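Local structure of coat protein (Turnip yellow mosaic virus, 2FZ2) at residues D[43-54]-D[150-159]; D[74-85]-D[124-132]. The protein self-assembles into a T=3 icosahedral capsid of 180 copies that encloses the single-stranded RNA genome. One frame throughout, in Å; residues are numbered along the deposited sequence.

Overall arrangement
Both contacts pair antiparallel strands of the coat protein's jelly roll, one in each of its two facing sheets. Contact 1 joins strands 47-52 and 151-158 at one edge of a sheet, 47-52 being an outermost strand within this chain. Contact 2 joins strands 66-80 and 128-131 in the other, and both of its segments fall between those of contact 1 along the chain. Their centres are 14 Å apart, and their side chains meet across the core: Pro151 CB lies 4.0 Å from Leu74 CD2, and Leu153 CD1 lies 4.1 Å from Val76 CG1. Contact 2 is the nearer to the bound RNA, its nearest atom being about 10 Å away, against about 17 Å for contact 1.

Contact 1. Residues D[43-54]-D[150-159]; sequences GTKDAEASLTIA and SPKLLISITA
An antiparallel beta ladder ties Ala47, Ala49 and Leu51 to Ile157, Ile155 and Leu153, each a hydrogen-bonded pair with N-H...O bonds running both ways. In the middle rung Ile155 N gives to Ala49 O at 2.7 Å, nearly head-on to the carbonyl. A seventh bond carries the ladder beyond the strand into the 3-10 segment that begins at Ile53: Ile53 N reaches Pro151 O at 2.9 Å. Between the rungs, alpha hydrogens point at carbonyls, as from Ser50 CA to Leu153 O (3.1 Å). These are the C and H strands of the viral jelly roll, neighbours in its CHEF sheet, and 47-52 is an outermost strand of that sheet within this chain.

On the face that looks into the sandwich, Leu51 and Leu153 lie side by side and point the same way. Leu51 CG is set between its own N and carbonyl carbon (chi1 83°), which brings CD2 over the neighbouring strand, 3.5 Å from Leu153 CB. Ile53, at the start of the 3-10 segment, crosses Leu153 at a slant and brings CD1 to the same CB at 3.7 Å; both side chains also touch Trp95. Ile157 CG2 meets the backbone of the 43-45 loop, 3.9 Å from Lys45 O, while Ala159 CB packs on the same loop.

The other face carries Glu48, Ser50, Leu154 and Lys152. Leu154 CD2 touches Ser50 CB, and both side chains pack on Pro104. The Lys152 amine leads away to Ser100 O, where it is hydrogen-bonded.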
loop_
_atom_site.group_PDB
_atom_site.type_symbol
_atom_site.label_atom_id
_atom_site.label_comp_id
_atom_site.label_asym_id
_atom_site.label_seq_id
_atom_site.Cartn_x
_atom_site.Cartn_y
_atom_site.Cartn_z
ATOM N N GLY D 43 49.985 -117.085 -59.198
ATOM C CA GLY D 43 50.274 -116.916 -60.604
ATOM C C GLY D 43 50.763 -118.135 -61.340
ATOM O O GLY D 43 50.659 -118.213 -62.567
ATOM N N THR D 44 51.281 -119.092 -60.589
ATOM C CA THR D 44 51.839 -120.293 -61.169
ATOM C C THR D 44 50.832 -121.362 -61.542
ATOM O O THR D 44 51.030 -122.102 -62.506
ATOM C CB THR D 44 52.862 -120.875 -60.216
ATOM O OG1 THR D 44 52.882 -120.093 -59.009
ATOM C CG2 THR D 44 54.232 -120.851 -60.860
ATOM N N LYS D 45 49.755 -121.450 -60.774
ATOM C CA LYS D 45 48.702 -122.431 -61.022
ATOM C C LYS D 45 47.423 -121.824 -60.496
ATOM O O LYS D 45 47.470 -120.904 -59.670
ATOM C CB LYS D 45 48.997 -123.749 -60.280
ATOM C CG LYS D 45 49.135 -123.633 -58.739
ATOM C CD LYS D 45 50.205 -124.585 -58.156
ATOM C CE LYS D 45 51.305 -123.829 -57.373
ATOM N NZ LYS D 45 52.699 -124.066 -57.907
ATOM N N ASP D 46 46.280 -122.294 -60.983
ATOM C CA ASP D 46 45.039 -121.750 -60.457
ATOM C C ASP D 46 45.055 -122.249 -59.029
ATOM O O ASP D 46 45.502 -123.371 -58.749
ATOM C CB ASP D 46 43.793 -122.311 -61.156
ATOM C CG ASP D 46 43.898 -122.292 -62.657
ATOM O OD1 ASP D 46 44.932 -122.761 -63.186
ATOM O OD2 ASP D 46 42.940 -121.820 -63.309
ATOM N N ALA D 47 44.595 -121.413 -58.118
ATOM C CA ALA D 47 44.546 -121.799 -56.731
ATOM C C ALA D 47 43.614 -120.820 -56.093
ATOM O O ALA D 47 43.244 -119.819 -56.707
ATOM C CB ALA D 47 45.909 -121.707 -56.111
ATOM N N GLU D 48 43.209 -121.113 -54.869
ATOM C CA GLU D 48 42.314 -120.216 -54.178
ATOM C C GLU D 48 42.634 -120.258 -52.707
ATOM O O GLU D 48 43.361 -121.145 -52.247
ATOM C CB GLU D 48 40.859 -120.617 -54.424
ATOM C CG GLU D 48 40.598 -122.114 -54.423
ATOM C CD GLU D 48 39.264 -122.462 -53.777
ATOM O OE1 GLU D 48 38.271 -122.658 -54.523
ATOM O OE2 GLU D 48 39.212 -122.536 -52.523
ATOM N N ALA D 49 42.106 -119.290 -51.971
ATOM C CA ALA D 49 42.346 -119.234 -50.546
ATOM C C ALA D 49 41.279 -118.442 -49.831
ATOM O O ALA D 49 40.838 -117.390 -50.299
ATOM C CB ALA D 49 43.691 -118.628 -50.282
ATOM N N SER D 50 40.852 -118.969 -48.694
ATOM C CA SER D 50 39.844 -118.311 -47.882
ATOM C C SER D 50 40.408 -118.341 -46.498
ATOM O O SER D 50 40.931 -119.368 -46.049
ATOM C CB SER D 50 38.514 -119.077 -47.891
ATOM O OG SER D 50 38.576 -120.236 -48.711
ATOM N N LEU D 51 40.333 -117.219 -45.810
ATOM C CA LEU D 51 40.845 -117.234 -44.462
ATOM C C LEU D 51 40.316 -116.177 -43.513
ATOM O O LEU D 51 40.227 -114.989 -43.826
ATOM C CB LEU D 51 42.370 -117.210 -44.480
ATOM C CG LEU D 51 42.963 -115.826 -44.620
ATOM C CD1 LEU D 51 44.446 -115.925 -44.810
ATOM C CD2 LEU D 51 42.299 -115.144 -45.786
ATOM N N THR D 52 39.942 -116.682 -42.347
ATOM C CA THR D 52 39.428 -115.904 -41.248
ATOM C C THR D 52 40.667 -115.137 -40.833
ATOM O O THR D 52 41.669 -115.730 -40.430
ATOM C CB THR D 52 38.989 -116.866 -40.160
ATOM O OG1 THR D 52 39.746 -118.082 -40.303
ATOM C CG2 THR D 52 37.500 -117.204 -40.301
ATOM N N ILE D 53 40.616 -113.822 -40.964
ATOM C CA ILE D 53 41.770 -113.006 -40.636
ATOM C C ILE D 53 42.134 -113.141 -39.178
ATOM O O ILE D 53 43.302 -113.302 -38.824
ATOM C CB ILE D 53 41.509 -111.517 -40.946
ATOM C CG1 ILE D 53 42.130 -111.151 -42.285
ATOM C CG2 ILE D 53 42.140 -110.639 -39.904
ATOM C CD1 ILE D 53 41.317 -111.589 -43.451
ATOM N N ALA D 54 41.115 -113.077 -38.333
ATOM C CA ALA D 54 41.316 -113.152 -36.897
ATOM C C ALA D 54 42.183 -114.317 -36.437
ATOM O O ALA D 54 42.591 -114.370 -35.281
ATOM C CB ALA D 54 39.974 -113.207 -36.218
ATOM N N SER D 150 33.723 -112.183 -37.911
ATOM C CA SER D 150 34.993 -111.467 -38.045
ATOM C C SER D 150 35.325 -111.527 -39.533
ATOM O O SER D 150 34.760 -112.335 -40.277
ATOM C CB SER D 150 36.099 -112.164 -37.254
ATOM O OG SER D 150 35.639 -113.433 -36.819
ATOM N N PRO D 151 36.246 -110.682 -39.988
ATOM C CA PRO D 151 36.620 -110.666 -41.402
ATOM C C PRO D 151 37.236 -111.954 -41.896
ATOM O O PRO D 151 38.044 -112.588 -41.193
ATOM C CB PRO D 151 37.583 -109.499 -41.502
ATOM C CG PRO D 151 37.299 -108.679 -40.270
ATOM C CD PRO D 151 36.973 -109.671 -39.220
ATOM N N LYS D 152 36.834 -112.316 -43.111
ATOM C CA LYS D 152 37.279 -113.517 -43.819
ATOM C C LYS D 152 37.655 -113.028 -45.210
ATOM O O LYS D 152 36.923 -112.253 -45.817
ATOM C CB LYS D 152 36.123 -114.524 -43.922
ATOM C CG LYS D 152 36.433 -115.892 -44.555
ATOM C CD LYS D 152 35.117 -116.623 -44.920
ATOM C CE LYS D 152 35.147 -118.132 -44.621
ATOM N NZ LYS D 152 34.199 -118.936 -45.486
ATOM N N LEU D 153 38.790 -113.465 -45.730
ATOM C CA LEU D 153 39.171 -113.004 -47.052
ATOM C C LEU D 153 39.148 -114.115 -48.079
ATOM O O LEU D 153 39.689 -115.202 -47.856
ATOM C CB LEU D 153 40.552 -112.369 -47.016
ATOM C CG LEU D 153 41.095 -111.999 -48.389
ATOM C CD1 LEU D 153 40.659 -110.595 -48.749
ATOM C CD2 LEU D 153 42.591 -112.097 -48.371
ATOM N N LEU D 154 38.523 -113.830 -49.214
ATOM C CA LEU D 154 38.413 -114.802 -50.281
ATOM C C LEU D 154 39.265 -114.404 -51.455
ATOM O O LEU D 154 39.141 -113.284 -51.949
ATOM C CB LEU D 154 36.963 -114.904 -50.730
ATOM C CG LEU D 154 36.048 -115.474 -49.652
ATOM C CD1 LEU D 154 34.625 -115.574 -50.155
ATOM C CD2 LEU D 154 36.559 -116.842 -49.261
ATOM N N ILE D 155 40.118 -115.317 -51.907
ATOM C CA ILE D 155 40.975 -115.037 -53.062
ATOM C C ILE D 155 40.902 -116.132 -54.111
ATOM O O ILE D 155 40.971 -117.323 -53.787
ATOM C CB ILE D 155 42.456 -114.918 -52.688
ATOM C CG1 ILE D 155 42.665 -113.837 -51.634
ATOM C CG2 ILE D 155 43.253 -114.612 -53.926
ATOM C CD1 ILE D 155 42.256 -112.493 -52.087
ATOM N N SER D 156 40.803 -115.734 -55.374
ATOM C CA SER D 156 40.729 -116.708 -56.446
ATOM C C SER D 156 41.789 -116.402 -57.491
ATOM O O SER D 156 41.920 -115.261 -57.940
ATOM C CB SER D 156 39.324 -116.683 -57.075
ATOM O OG SER D 156 39.321 -116.095 -58.373
ATOM N N ILE D 157 42.555 -117.418 -57.874
ATOM C CA ILE D 157 43.589 -117.222 -58.879
ATOM C C ILE D 157 43.323 -118.083 -60.094
ATOM O O ILE D 157 43.008 -119.270 -59.972
ATOM C CB ILE D 157 44.983 -117.586 -58.351
ATOM C CG1 ILE D 157 45.299 -116.777 -57.101
ATOM C CG2 ILE D 157 46.030 -117.292 -59.399
ATOM C CD1 ILE D 157 45.116 -115.320 -57.282
ATOM N N THR D 158 43.445 -117.476 -61.268
ATOM C CA THR D 158 43.243 -118.187 -62.520
ATOM C C THR D 158 44.502 -117.879 -63.315
ATOM O O THR D 158 44.657 -116.774 -63.834
ATOM C CB THR D 158 41.976 -117.672 -63.250
ATOM O OG1 THR D 158 40.944 -117.378 -62.291
ATOM C CG2 THR D 158 41.464 -118.719 -64.215
ATOM N N ALA D 159 45.412 -118.850 -63.391
ATOM C CA ALA D 159 46.696 -118.657 -64.073
ATOM C C ALA D 159 46.718 -118.958 -65.557
ATOM O O ALA D 159 45.797 -119.583 -66.091
ATOM C CB ALA D 159 47.767 -119.478 -63.386
#

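Contact 2. Residues D[74-85]-D[124-132]; sequences LWVTIHPTLQAP and TLSPLIVKC
The indole of Trp75 meets Ile129 across the strand pair: its CD1 lies 3.4 Å from Ile129 CG2, which comes in obliquely while the two side chains run the same way. At the edge of the indole, in its plane, sits the hydroxyl of Thr77. Trp75 NE1 makes a weak, bent bond to Thr77 OG1 at 3.2 Å (N-H...O 125°), and Trp75 chi1 of 69° swings the ring along its own strand toward that threonine. The methyl of Thr77, CG2, lies over one face of the His79 imidazole, nearer its rim than its centre, and also touches Ile129 CD1. Pro127 CB approaches the imidazole obliquely, 4.4 Å from His79 CD2, and His79 ND1 is bound to Ile170 O.

Behind this face the backbones form an antiparallel ladder. Val76 and Val130 exchange bonds, as do Ile78 and Leu128, and both bonds of the second pair lie in the carbonyl plane on a lone pair. Cys132 N extends the ladder to Leu74 O at 2.7 Å, nearly straight (165°). On the opposite face of the sheet Val76 CG1 packs 3.8 Å from Val130 CB, with Ile78 and Leu128 alongside each other. Past the ladder the Pro80 ring packs on the 125-127 backbone, its CD 3.7 Å from Pro127 CA, and further on Leu125 CD2 meets Ala84 CB at 3.9 Å.

These are the D and G strands of the jelly roll's BIDG sheet. Strand 169-182 pairs along the other edge of 66-80, strand 2-7 runs parallel beside 128-131, and from the facing sheet strand 89-97 brings Trp95 against Leu74, Val76 and Cys132.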
loop_
_atom_site.group_PDB
_atom_site.type_symbol
_atom_site.label_atom_id
_atom_site.label_comp_id
_atom_site.label_asym_id
_atom_site.label_seq_id
_atom_site.Cartn_x
_atom_site.Cartn_y
_atom_site.Cartn_z
ATOM N N LEU D 74 42.015 -102.524 -41.990
ATOM C CA LEU D 74 42.463 -103.750 -42.623
ATOM C C LEU D 74 42.232 -103.728 -44.118
ATOM O O LEU D 74 41.181 -103.294 -44.580
ATOM C CB LEU D 74 41.708 -104.931 -42.020
ATOM C CG LEU D 74 41.727 -106.205 -42.849
ATOM C CD1 LEU D 74 43.131 -106.763 -42.787
ATOM C CD2 LEU D 74 40.719 -107.221 -42.333
ATOM N N TRP D 75 43.212 -104.204 -44.872
ATOM C CA TRP D 75 43.075 -104.258 -46.311
ATOM C C TRP D 75 43.990 -105.327 -46.842
ATOM O O TRP D 75 44.801 -105.883 -46.114
ATOM C CB TRP D 75 43.450 -102.927 -46.952
ATOM C CG TRP D 75 44.907 -102.626 -46.850
ATOM C CD1 TRP D 75 45.892 -103.007 -47.718
ATOM C CD2 TRP D 75 45.555 -101.910 -45.801
ATOM N NE1 TRP D 75 47.119 -102.571 -47.269
ATOM C CE2 TRP D 75 46.936 -101.896 -46.092
ATOM C CE3 TRP D 75 45.102 -101.278 -44.636
ATOM C CZ2 TRP D 75 47.861 -101.276 -45.264
ATOM C CZ3 TRP D 75 46.023 -100.661 -43.812
ATOM C CH2 TRP D 75 47.386 -100.665 -44.129
ATOM N N VAL D 76 43.859 -105.600 -48.129
ATOM C CA VAL D 76 44.679 -106.599 -48.773
ATOM C C VAL D 76 45.334 -105.943 -49.970
ATOM O O VAL D 76 44.726 -105.125 -50.666
ATOM C CB VAL D 76 43.829 -107.762 -49.260
ATOM C CG1 VAL D 76 42.611 -107.217 -49.984
ATOM C CG2 VAL D 76 44.644 -108.668 -50.169
ATOM N N THR D 77 46.582 -106.309 -50.211
ATOM C CA THR D 77 47.317 -105.751 -51.321
ATOM C C THR D 77 47.758 -106.807 -52.313
ATOM O O THR D 77 48.181 -107.904 -51.939
ATOM C CB THR D 77 48.594 -105.065 -50.862
ATOM O OG1 THR D 77 48.395 -104.386 -49.610
ATOM C CG2 THR D 77 49.054 -104.127 -51.935
ATOM N N ILE D 78 47.656 -106.478 -53.589
ATOM C CA ILE D 78 48.118 -107.393 -54.611
ATOM C C ILE D 78 49.384 -106.749 -55.115
ATOM O O ILE D 78 49.354 -105.615 -55.596
ATOM C CB ILE D 78 47.164 -107.489 -55.776
ATOM C CG1 ILE D 78 45.765 -107.787 -55.264
ATOM C CG2 ILE D 78 47.662 -108.539 -56.748
ATOM C CD1 ILE D 78 44.893 -108.534 -56.242
ATOM N N HIS D 79 50.501 -107.449 -54.990
ATOM C CA HIS D 79 51.758 -106.888 -55.437
ATOM C C HIS D 79 52.172 -107.605 -56.676
ATOM O O HIS D 79 52.526 -108.779 -56.636
ATOM C CB HIS D 79 52.816 -107.049 -54.369
ATOM C CG HIS D 79 52.430 -106.452 -53.057
ATOM N ND1 HIS D 79 51.630 -107.114 -52.150
ATOM C CD2 HIS D 79 52.741 -105.261 -52.494
ATOM C CE1 HIS D 79 51.466 -106.356 -51.081
ATOM N NE2 HIS D 79 52.128 -105.227 -51.265
ATOM N N PRO D 80 52.126 -106.909 -57.810
ATOM C CA PRO D 80 52.520 -107.572 -59.048
ATOM C C PRO D 80 54.020 -107.778 -58.996
ATOM O O PRO D 80 54.736 -106.950 -58.440
ATOM C CB PRO D 80 52.072 -106.597 -60.138
ATOM C CG PRO D 80 51.169 -105.588 -59.423
ATOM C CD PRO D 80 51.730 -105.514 -58.038
ATOM N N THR D 81 54.467 -108.895 -59.559
ATOM C CA THR D 81 55.864 -109.297 -59.604
ATOM C C THR D 81 56.481 -108.993 -60.983
ATOM O O THR D 81 55.864 -108.322 -61.796
ATOM C CB THR D 81 55.947 -110.797 -59.311
ATOM O OG1 THR D 81 57.126 -111.077 -58.552
ATOM C CG2 THR D 81 55.965 -111.599 -60.614
ATOM N N LEU D 82 57.685 -109.489 -61.258
ATOM C CA LEU D 82 58.336 -109.230 -62.544
ATOM C C LEU D 82 57.860 -110.176 -63.629
ATOM O O LEU D 82 58.277 -110.075 -64.793
ATOM C CB LEU D 82 59.847 -109.365 -62.419
ATOM C CG LEU D 82 60.318 -110.811 -62.517
ATOM C CD1 LEU D 82 61.821 -110.860 -62.583
ATOM C CD2 LEU D 82 59.819 -111.574 -61.312
ATOM N N GLN D 83 56.997 -111.104 -63.244
ATOM C CA GLN D 83 56.472 -112.070 -64.191
ATOM C C GLN D 83 55.083 -111.661 -64.634
ATOM O O GLN D 83 54.527 -112.187 -65.597
ATOM C CB GLN D 83 56.436 -113.451 -63.549
ATOM C CG GLN D 83 57.805 -114.067 -63.416
ATOM C CD GLN D 83 58.471 -114.356 -64.761
ATOM O OE1 GLN D 83 59.319 -115.245 -64.858
ATOM N NE2 GLN D 83 58.095 -113.603 -65.801
ATOM N N ALA D 84 54.537 -110.691 -63.923
ATOM C CA ALA D 84 53.206 -110.202 -64.206
ATOM C C ALA D 84 52.994 -109.662 -65.616
ATOM O O ALA D 84 51.947 -109.876 -66.219
ATOM C CB ALA D 84 52.842 -109.145 -63.188
ATOM N N PRO D 85 53.989 -108.975 -66.172
ATOM C CA PRO D 85 53.782 -108.446 -67.519
ATOM C C PRO D 85 53.737 -109.533 -68.578
ATOM O O PRO D 85 52.833 -109.587 -69.414
ATOM C CB PRO D 85 54.956 -107.495 -67.711
ATOM C CG PRO D 85 55.644 -107.426 -66.363
ATOM C CD PRO D 85 55.329 -108.672 -65.662
ATOM N N THR D 124 48.669 -101.928 -65.211
ATOM C CA THR D 124 48.165 -103.174 -64.657
ATOM C C THR D 124 49.072 -103.593 -63.530
ATOM O O THR D 124 48.690 -104.411 -62.688
ATOM C CB THR D 124 48.197 -104.300 -65.708
ATOM O OG1 THR D 124 49.235 -104.016 -66.649
ATOM C CG2 THR D 124 46.871 -104.418 -66.443
ATOM N N LEU D 125 50.267 -103.007 -63.519
ATOM C CA LEU D 125 51.287 -103.346 -62.536
ATOM C C LEU D 125 51.384 -102.521 -61.251
ATOM O O LEU D 125 52.261 -102.754 -60.403
ATOM C CB LEU D 125 52.630 -103.371 -63.239
ATOM C CG LEU D 125 52.546 -104.066 -64.588
ATOM C CD1 LEU D 125 53.845 -103.897 -65.341
ATOM C CD2 LEU D 125 52.251 -105.523 -64.363
ATOM N N SER D 126 50.510 -101.540 -61.099
ATOM C CA SER D 126 50.528 -100.780 -59.866
ATOM C C SER D 126 49.926 -101.755 -58.850
ATOM O O SER D 126 49.044 -102.551 -59.193
ATOM C CB SER D 126 49.645 -99.539 -60.001
ATOM O OG SER D 126 50.399 -98.408 -60.408
ATOM N N PRO D 127 50.419 -101.751 -57.609
ATOM C CA PRO D 127 49.880 -102.653 -56.589
ATOM C C PRO D 127 48.447 -102.264 -56.211
ATOM O O PRO D 127 48.157 -101.086 -55.993
ATOM C CB PRO D 127 50.851 -102.501 -55.426
ATOM C CG PRO D 127 51.447 -101.180 -55.603
ATOM C CD PRO D 127 51.517 -100.933 -57.087
ATOM N N LEU D 128 47.574 -103.269 -56.128
ATOM C CA LEU D 128 46.146 -103.099 -55.830
ATOM C C LEU D 128 45.707 -103.191 -54.387
ATOM O O LEU D 128 46.203 -104.019 -53.616
ATOM C CB LEU D 128 45.351 -104.130 -56.598
ATOM C CG LEU D 128 44.206 -103.605 -57.436
ATOM C CD1 LEU D 128 44.227 -102.094 -57.488
ATOM C CD2 LEU D 128 44.354 -104.189 -58.818
ATOM N N ILE D 129 44.722 -102.383 -54.029
ATOM C CA ILE D 129 44.257 -102.399 -52.661
ATOM C C ILE D 129 42.758 -102.436 -52.411
ATOM O O ILE D 129 41.994 -101.583 -52.888
ATOM C CB ILE D 129 44.795 -101.194 -51.899
ATOM C CG1 ILE D 129 46.284 -101.027 -52.166
ATOM C CG2 ILE D 129 44.524 -101.375 -50.425
ATOM C CD1 ILE D 129 47.166 -101.648 -51.109
ATOM N N VAL D 130 42.333 -103.415 -51.629
ATOM C CA VAL D 130 40.933 -103.492 -51.291
ATOM C C VAL D 130 40.803 -103.353 -49.793
ATOM O O VAL D 130 41.103 -104.285 -49.037
ATOM C CB VAL D 130 40.313 -104.808 -51.739
ATOM C CG1 VAL D 130 38.798 -104.714 -51.683
ATOM C CG2 VAL D 130 40.731 -105.104 -53.135
ATOM N N LYS D 131 40.395 -102.165 -49.362
ATOM C CA LYS D 131 40.230 -101.949 -47.941
ATOM C C LYS D 131 39.091 -102.874 -47.559
ATOM O O LYS D 131 38.149 -103.074 -48.338
ATOM C CB LYS D 131 39.851 -100.478 -47.615
ATOM C CG LYS D 131 41.040 -99.467 -47.611
ATOM C CD LYS D 131 41.020 -98.382 -46.473
ATOM C CE LYS D 131 42.365 -97.559 -46.422
ATOM N NZ LYS D 131 42.379 -96.280 -45.603
ATOM N N CYS D 132 39.203 -103.485 -46.389
ATOM C CA CYS D 132 38.130 -104.321 -45.910
ATOM C C CYS D 132 37.213 -103.327 -45.216
ATOM O O CYS D 132 37.674 -102.418 -44.522
ATOM C CB CYS D 132 38.614 -105.343 -44.890
ATOM S SG CYS D 132 37.213 -106.154 -44.083
#